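Local atomic coordinates of branched-chain alpha-ketoacid decarboxylase (Lactococcus lactis, PDB entry 2VBF), a protein that probably decarboxylates branched-chain and aromatic alpha-keto acids to aldehydes, using thiamine diphosphate and a magnesium ion as cofactors. Residues Arg157-Ala162 and Asn186-Val191; Ile324-Asp329 and Glu339-Arg344; Ser519-Thr524 and Trp544-Leu549. All coordinates share one frame; numbering follows the deposited sequence.

Interaction 1 of 3, residues Arg157-Ala162 and Asn186-Val191; sequences RTLLTA and NLPVDV
Leu159 and Asn186 face each other as a parallel bridge pair, where strands 157-159 and 186-188 run 12° apart. Two backbone bonds clasp the pair: Asn186 N gives its hydrogen to Thr158 O at 2.8 Å, and Leu160 N to Asn186 O at 3.0 Å, both almost straight. The next donor in this ladder would be the nitrogen of Pro188, which carries no hydrogen; Pro188 CD instead rests 3.4 Å from Leu160 O, and the pairing stops there.

On the face shared by Leu159 and Asn186 the two side chains run alongside each other, with Leu159 CD1 against the amide, whose ND2 is held by Ser122. Leu159 CD1 also reaches Pro188 CG at 3.9 Å. Leu160, its CB toward 186-191, has CG beside its backbone N (chi1 -58°), from where Leu160 CD1 meets Leu187 CD1 at 3.7 Å. Past the proline, Val191 CG1 lies 4.0 Å from Leu160 CB. Replacing Pro188 by an alanine would probably leave Leu159 CD1 without its ring partner and open a gap beside Leu160 O.

Chemically, this end of the beta-alpha-beta unit around helix 165-179 passes from backbone hydrogen bonding to aliphatic contact as strand 183-188 turns into helix 189-192.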
# COMPACT_ATOMS: atom_id res chain seq x y z
N ARG A 157 -2.11 16.92 12.83
CA ARG A 157 -2.12 15.57 13.38
C ARG A 157 -2.20 15.61 14.89
O ARG A 157 -1.71 16.56 15.51
CB ARG A 157 -0.86 14.82 12.93
CG ARG A 157 0.45 15.33 13.51
CD ARG A 157 1.60 15.09 12.55
NE ARG A 157 1.39 15.90 11.37
CZ ARG A 157 1.64 17.20 11.28
NH1 ARG A 157 2.18 17.88 12.28
NH2 ARG A 157 1.37 17.83 10.15
N THR A 158 -2.83 14.59 15.48
CA THR A 158 -2.97 14.53 16.94
C THR A 158 -2.95 13.11 17.48
O THR A 158 -3.47 12.19 16.84
CB THR A 158 -4.27 15.25 17.40
OG1 THR A 158 -4.33 15.29 18.85
CG2 THR A 158 -5.52 14.54 16.87
N LEU A 159 -2.32 12.95 18.64
CA LEU A 159 -2.47 11.77 19.49
C LEU A 159 -3.44 12.14 20.61
O LEU A 159 -3.11 12.97 21.47
CB LEU A 159 -1.14 11.35 20.10
CG LEU A 159 -1.21 10.31 21.23
CD1 LEU A 159 -1.95 9.04 20.77
CD2 LEU A 159 0.18 10.00 21.74
N LEU A 160 -4.62 11.53 20.61
CA LEU A 160 -5.64 11.91 21.56
C LEU A 160 -5.39 11.28 22.94
O LEU A 160 -4.84 10.18 23.04
CB LEU A 160 -7.04 11.54 21.09
CG LEU A 160 -7.53 12.10 19.75
CD1 LEU A 160 -8.94 11.57 19.47
CD2 LEU A 160 -7.49 13.63 19.72
N THR A 161 -5.80 12.03 23.96
CA THR A 161 -5.90 11.56 25.33
C THR A 161 -7.33 11.86 25.77
O THR A 161 -8.03 12.66 25.15
CB THR A 161 -4.94 12.32 26.27
OG1 THR A 161 -5.39 13.67 26.42
CG2 THR A 161 -3.51 12.30 25.73
N ALA A 162 -7.76 11.24 26.87
CA ALA A 162 -9.06 11.57 27.45
C ALA A 162 -9.26 13.07 27.70
O ALA A 162 -10.33 13.62 27.43
CB ALA A 162 -9.29 10.77 28.74
N ASN A 186 -4.91 10.00 15.83
CA ASN A 186 -4.53 8.74 16.45
C ASN A 186 -5.41 8.60 17.69
O ASN A 186 -5.38 9.46 18.58
CB ASN A 186 -3.02 8.70 16.74
CG ASN A 186 -2.58 7.50 17.56
OD1 ASN A 186 -1.56 6.85 17.25
ND2 ASN A 186 -3.30 7.23 18.63
N LEU A 187 -6.21 7.53 17.73
CA LEU A 187 -7.23 7.30 18.75
C LEU A 187 -6.95 6.02 19.55
O LEU A 187 -7.26 4.91 19.09
CB LEU A 187 -8.59 7.18 18.07
CG LEU A 187 -9.84 6.92 18.93
CD1 LEU A 187 -10.10 8.11 19.81
CD2 LEU A 187 -11.03 6.68 18.04
N PRO A 188 -6.33 6.14 20.73
CA PRO A 188 -6.14 4.94 21.56
C PRO A 188 -7.47 4.28 21.95
O PRO A 188 -8.47 4.98 22.11
CB PRO A 188 -5.40 5.49 22.79
CG PRO A 188 -4.71 6.75 22.26
CD PRO A 188 -5.74 7.34 21.35
N VAL A 189 -7.49 2.96 22.08
CA VAL A 189 -8.73 2.24 22.45
C VAL A 189 -9.47 2.82 23.66
O VAL A 189 -10.67 3.13 23.56
CB VAL A 189 -8.45 0.77 22.72
CG1 VAL A 189 -9.74 0.07 23.15
CG2 VAL A 189 -7.87 0.13 21.46
N ASP A 190 -8.79 2.95 24.79
CA ASP A 190 -9.40 3.48 26.01
C ASP A 190 -9.90 4.93 25.85
O ASP A 190 -10.81 5.37 26.56
CB ASP A 190 -8.44 3.38 27.21
CG ASP A 190 -7.15 4.15 27.00
OD1 ASP A 190 -6.76 4.92 27.91
OD2 ASP A 190 -6.53 3.97 25.92
N VAL A 191 -9.29 5.68 24.93
CA VAL A 191 -9.67 7.08 24.77
C VAL A 191 -11.04 7.24 24.10
O VAL A 191 -11.83 8.10 24.49
CB VAL A 191 -8.56 7.88 24.04
CG1 VAL A 191 -9.03 9.29 23.72
CG2 VAL A 191 -7.28 7.89 24.88

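Interaction 2 of 3, residues Ile324-Asp329 and Glu339-Arg344; sequences ISLNID and EDFDFR
Phe341 and Phe343 bring the start of helix 343-348 against the chain leaving strand 323-326, at the carboxyl end of the parallel strands in the Rossmann-like central domain. No direct hydrogen bond joins segments 324-329 and 339-344; rings and water do the work.

At chi1 175° the ring of Phe343 swings out opposite its own N and comes obliquely up to the backbone of 326-328. Phe343 CE1 comes 3.5 Å from Leu326 O, Phe343 CD1 packs against the side chain at Leu326 CB, and on the other flank Phe343 CD2 sits 4.1 Å from Ile328 CG1. Phe341 holds CG between its own N and carbonyl carbon (chi1 75°), which swings the ring inward until CZ is 3.3 Å from Asn327 O. Its CE1 also approaches Leu326 CD2, more loosely.

Ile328 O is the polar centre of the contact. Water 1 donates to Ile328 O at 2.9 Å and accepts from Phe343 N at 3.0 Å, tying the loop to the first turn of the helix. Water 2 lies 2.8 Å from Ile328 O and also near Phe341 O, perched over one face of the Phe341 ring toward its rim; its protons cannot serve every acceptor around it. Asp342 is the N-cap, its OD2 taking the N-H of Ala345.

The intervening residues form the hairpin of strands 331-333 and 336-338. Leu326 also packs on Ile217 and Ile221 of helix 212-227 and on Leu302 of strand 298-302, while Glu214 from the same helix binds Asp342 N and touches Phe341.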
# COMPACT_ATOMS: atom_id res chain seq x y z
N ILE A 324 -3.79 38.13 -12.02
CA ILE A 324 -4.07 37.97 -10.59
C ILE A 324 -4.32 36.47 -10.37
O ILE A 324 -5.25 35.90 -10.96
CB ILE A 324 -5.29 38.79 -10.16
CG1 ILE A 324 -4.97 40.29 -10.21
CG2 ILE A 324 -5.74 38.42 -8.74
CD1 ILE A 324 -6.16 41.17 -10.10
N SER A 325 -3.48 35.83 -9.57
CA SER A 325 -3.68 34.44 -9.20
C SER A 325 -4.05 34.36 -7.72
O SER A 325 -3.48 35.08 -6.89
CB SER A 325 -2.45 33.58 -9.52
OG SER A 325 -1.34 33.89 -8.71
N LEU A 326 -5.02 33.51 -7.42
CA LEU A 326 -5.45 33.24 -6.06
C LEU A 326 -5.32 31.74 -5.81
O LEU A 326 -5.82 30.92 -6.58
CB LEU A 326 -6.90 33.66 -5.86
CG LEU A 326 -7.20 35.14 -6.14
CD1 LEU A 326 -8.70 35.40 -6.00
CD2 LEU A 326 -6.39 36.03 -5.21
N ASN A 327 -4.61 31.40 -4.73
CA ASN A 327 -4.44 30.02 -4.28
C ASN A 327 -4.73 29.98 -2.79
O ASN A 327 -4.76 31.02 -2.14
CB ASN A 327 -3.01 29.54 -4.55
CG ASN A 327 -2.78 29.18 -6.00
OD1 ASN A 327 -2.29 30.00 -6.79
ND2 ASN A 327 -3.12 27.95 -6.36
N ILE A 328 -4.92 28.77 -2.26
CA ILE A 328 -5.13 28.60 -0.82
C ILE A 328 -3.99 29.26 -0.03
O ILE A 328 -4.25 29.96 0.95
CB ILE A 328 -5.24 27.10 -0.44
CG1 ILE A 328 -6.47 26.48 -1.10
CG2 ILE A 328 -5.32 26.94 1.09
CD1 ILE A 328 -6.50 24.95 -1.08
N ASP A 329 -2.75 29.07 -0.46
CA ASP A 329 -1.58 29.48 0.34
C ASP A 329 -1.14 30.92 0.08
O ASP A 329 -0.51 31.55 0.93
CB ASP A 329 -0.39 28.55 0.10
CG ASP A 329 -0.55 27.20 0.78
OD1 ASP A 329 -1.51 27.03 1.58
OD2 ASP A 329 0.29 26.32 0.51
N GLU A 339 -0.28 37.06 1.27
CA GLU A 339 -0.66 35.86 2.02
C GLU A 339 -1.84 36.08 2.98
O GLU A 339 -2.47 35.12 3.40
CB GLU A 339 0.56 35.33 2.79
CG GLU A 339 1.74 34.92 1.90
CD GLU A 339 2.88 34.26 2.68
OE1 GLU A 339 2.86 34.28 3.93
OE2 GLU A 339 3.81 33.72 2.04
N ASP A 340 -2.14 37.34 3.29
CA ASP A 340 -3.12 37.68 4.33
C ASP A 340 -4.57 37.73 3.82
O ASP A 340 -5.25 38.75 3.92
CB ASP A 340 -2.74 39.00 5.04
CG ASP A 340 -2.67 40.20 4.09
OD1 ASP A 340 -2.34 40.02 2.89
OD2 ASP A 340 -2.95 41.33 4.55
N PHE A 341 -5.04 36.61 3.28
CA PHE A 341 -6.41 36.52 2.78
C PHE A 341 -6.91 35.08 2.83
O PHE A 341 -6.10 34.14 2.82
CB PHE A 341 -6.48 37.02 1.33
CG PHE A 341 -5.90 36.05 0.35
CD1 PHE A 341 -6.72 35.15 -0.32
CD2 PHE A 341 -4.53 35.99 0.14
CE1 PHE A 341 -6.18 34.23 -1.20
CE2 PHE A 341 -3.99 35.08 -0.73
CZ PHE A 341 -4.82 34.20 -1.41
N ASP A 342 -8.23 34.91 2.86
CA ASP A 342 -8.86 33.59 2.74
C ASP A 342 -9.35 33.36 1.31
O ASP A 342 -10.21 34.09 0.80
CB ASP A 342 -10.02 33.45 3.72
CG ASP A 342 -10.63 32.06 3.69
OD1 ASP A 342 -10.01 31.12 4.23
OD2 ASP A 342 -11.73 31.90 3.12
N PHE A 343 -8.81 32.33 0.67
CA PHE A 343 -9.18 31.91 -0.68
C PHE A 343 -10.69 31.71 -0.87
O PHE A 343 -11.29 32.24 -1.81
CB PHE A 343 -8.41 30.63 -1.01
CG PHE A 343 -8.76 30.01 -2.32
CD1 PHE A 343 -8.29 30.54 -3.51
CD2 PHE A 343 -9.53 28.85 -2.36
CE1 PHE A 343 -8.61 29.95 -4.72
CE2 PHE A 343 -9.85 28.26 -3.58
CZ PHE A 343 -9.39 28.81 -4.75
N ARG A 344 -11.31 30.93 0.01
CA ARG A 344 -12.74 30.65 -0.07
C ARG A 344 -13.54 31.95 -0.02
O ARG A 344 -14.45 32.17 -0.84
CB ARG A 344 -13.16 29.73 1.07
CG ARG A 344 -14.64 29.39 1.16
CD ARG A 344 -14.99 28.97 2.58
NE ARG A 344 -16.40 28.64 2.76
CZ ARG A 344 -16.94 28.27 3.92
NH1 ARG A 344 -16.19 28.16 5.01
NH2 ARG A 344 -18.24 27.99 3.99
O HOH W 1 -6.86 30.59 2.10
O HOH W 2 -3.61 32.42 2.19

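Interaction 3 of 3, residues Ser519-Thr524 and Trp544-Leu549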
# COMPACT_ATOMS: atom_id res chain seq x y z
N SER A 519 -21.24 -8.09 -17.48
CA SER A 519 -19.88 -8.09 -18.01
C SER A 519 -19.84 -8.32 -19.51
O SER A 519 -20.63 -9.11 -20.05
CB SER A 519 -19.04 -9.14 -17.28
OG SER A 519 -19.02 -8.87 -15.89
N LYS A 520 -18.92 -7.62 -20.18
CA LYS A 520 -18.83 -7.58 -21.64
C LYS A 520 -17.38 -7.56 -22.10
O LYS A 520 -16.52 -7.05 -21.40
CB LYS A 520 -19.47 -6.30 -22.19
CG LYS A 520 -20.90 -6.04 -21.78
CD LYS A 520 -21.85 -6.96 -22.51
CE LYS A 520 -23.29 -6.53 -22.29
NZ LYS A 520 -24.23 -7.41 -23.03
N ILE A 521 -17.14 -8.09 -23.30
CA ILE A 521 -15.88 -7.84 -24.02
C ILE A 521 -16.19 -7.10 -25.33
O ILE A 521 -17.04 -7.53 -26.10
CB ILE A 521 -15.10 -9.14 -24.34
CG1 ILE A 521 -14.74 -9.89 -23.06
CG2 ILE A 521 -13.84 -8.82 -25.12
CD1 ILE A 521 -13.86 -11.13 -23.29
N VAL A 522 -15.51 -5.98 -25.56
CA VAL A 522 -15.76 -5.11 -26.71
C VAL A 522 -14.50 -4.96 -27.55
O VAL A 522 -13.44 -4.62 -27.03
CB VAL A 522 -16.26 -3.71 -26.24
CG1 VAL A 522 -16.27 -2.71 -27.40
CG2 VAL A 522 -17.63 -3.82 -25.59
N ARG A 523 -14.62 -5.20 -28.86
CA ARG A 523 -13.49 -5.11 -29.79
C ARG A 523 -13.66 -4.07 -30.91
O ARG A 523 -12.67 -3.56 -31.43
CB ARG A 523 -13.20 -6.48 -30.41
CG ARG A 523 -12.75 -7.53 -29.40
CD ARG A 523 -12.57 -8.90 -30.04
NE ARG A 523 -12.15 -9.93 -29.09
CZ ARG A 523 -10.89 -10.17 -28.72
NH1 ARG A 523 -9.88 -9.46 -29.21
NH2 ARG A 523 -10.64 -11.14 -27.83
N THR A 524 -14.91 -3.76 -31.28
CA THR A 524 -15.18 -2.88 -32.42
C THR A 524 -15.96 -1.64 -31.98
O THR A 524 -16.51 -1.59 -30.88
CB THR A 524 -16.01 -3.61 -33.52
OG1 THR A 524 -17.34 -3.83 -33.04
CG2 THR A 524 -15.36 -4.96 -33.89
N TRP A 544 -19.31 -3.87 -16.39
CA TRP A 544 -17.89 -4.21 -16.34
C TRP A 544 -17.46 -4.61 -17.76
O TRP A 544 -17.71 -5.73 -18.21
CB TRP A 544 -17.68 -5.34 -15.36
CG TRP A 544 -16.25 -5.62 -15.01
CD1 TRP A 544 -15.44 -6.60 -15.52
CD2 TRP A 544 -15.46 -4.92 -14.03
NE1 TRP A 544 -14.21 -6.55 -14.93
CE2 TRP A 544 -14.19 -5.52 -14.02
CE3 TRP A 544 -15.71 -3.83 -13.19
CZ2 TRP A 544 -13.16 -5.08 -13.18
CZ3 TRP A 544 -14.69 -3.39 -12.36
CH2 TRP A 544 -13.42 -4.02 -12.36
N ILE A 545 -16.83 -3.67 -18.45
CA ILE A 545 -16.65 -3.75 -19.89
C ILE A 545 -15.17 -3.79 -20.23
O ILE A 545 -14.46 -2.79 -20.09
CB ILE A 545 -17.31 -2.55 -20.59
CG1 ILE A 545 -18.81 -2.51 -20.27
CG2 ILE A 545 -17.06 -2.58 -22.09
CD1 ILE A 545 -19.42 -1.12 -20.45
N GLU A 546 -14.72 -4.95 -20.72
CA GLU A 546 -13.34 -5.11 -21.15
C GLU A 546 -13.21 -4.60 -22.58
O GLU A 546 -13.80 -5.18 -23.51
CB GLU A 546 -12.90 -6.57 -21.02
CG GLU A 546 -11.47 -6.81 -21.51
CD GLU A 546 -11.02 -8.25 -21.38
OE1 GLU A 546 -11.75 -9.06 -20.76
OE2 GLU A 546 -9.92 -8.56 -21.88
N LEU A 547 -12.46 -3.51 -22.76
CA LEU A 547 -12.16 -2.97 -24.09
C LEU A 547 -10.83 -3.53 -24.55
O LEU A 547 -9.84 -3.45 -23.82
CB LEU A 547 -12.07 -1.44 -24.05
CG LEU A 547 -13.28 -0.69 -23.49
CD1 LEU A 547 -13.01 0.81 -23.50
CD2 LEU A 547 -14.56 -1.03 -24.28
N VAL A 548 -10.79 -4.08 -25.76
CA VAL A 548 -9.54 -4.57 -26.32
C VAL A 548 -8.97 -3.54 -27.31
O VAL A 548 -9.64 -3.15 -28.28
CB VAL A 548 -9.69 -5.96 -26.99
CG1 VAL A 548 -8.34 -6.44 -27.50
CG2 VAL A 548 -10.27 -6.96 -26.00
N LEU A 549 -7.75 -3.10 -27.05
CA LEU A 549 -7.05 -2.16 -27.90
C LEU A 549 -5.59 -2.59 -28.07
O LEU A 549 -5.06 -3.35 -27.26
CB LEU A 549 -7.13 -0.74 -27.32
CG LEU A 549 -8.50 -0.07 -27.55
CD1 LEU A 549 -9.39 -0.20 -26.32
CD2 LEU A 549 -8.35 1.37 -27.99
O HOH W 3 -10.24 -4.40 -30.56
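Over one face of the Arg523 guanidinium, toward its rim, stands Val548 CG2, 4.1 Å above the plane. Val548 CG1 lies 3.8 Å from Arg523 NH1, since the extended arginine runs alongside the valine. The Glu546 carboxylate turns OE1 to Ile521, 3.9 Å from its CD1, while Ser504 N binds OE1 and Asn478 binds OE2. The Trp544 ring packs on Leu506 and Pro507, its NE1 bonded to Tyr503 O.

The strands run parallel, 14° apart, in an unbroken ladder. Lys520 N bonds to Trp544 O, Glu546 N to Lys520 O at 2.8 Å, Val522 N to Glu546 O, and Val548 N to Val522 O. Water 3 extends it, donating to Arg523 O and Val548 O. On the opposite face from Ile521 and Glu546, Val522 sets CG2 beside its backbone N, 3.8 Å from Ile545 CG2, and its CB meets Leu547 CD2 at 3.7 Å. Val522 and Ile545 also pack on Val531 of helix 525-537.

This is the beta-alpha-beta crossover at a sheet edge of the C-terminal domain, the side chain of Leu547 about 10 Å from the bound thiamine diphosphate. Arg523 and Glu546 stay 6.5 Å apart (NH2 to OE2), so any attraction is probably modest.

How the interactions relate
Interactions 1 and 3 are counterparts: each pairs the last two strands of a six-stranded parallel sheet in the order 2-1-3-4-6-5, across a beta-alpha-beta crossover, on opposite sides of the chain's centre, about 48 Å between the contact centres. Their chemistry differs in extent. Interaction 1 is mostly buried and keeps two ladder bonds before a proline ends them; interaction 3 is only partly buried, runs four bonds and a water, and includes charged side chains among its residues. Interaction 2, also partly buried, belongs to the mixed sheet of the central domain and replaces the ladder with aromatic rings and bridging waters. None touches another; interactions 1 and 2 come nearest, about 13 Å between closest atoms.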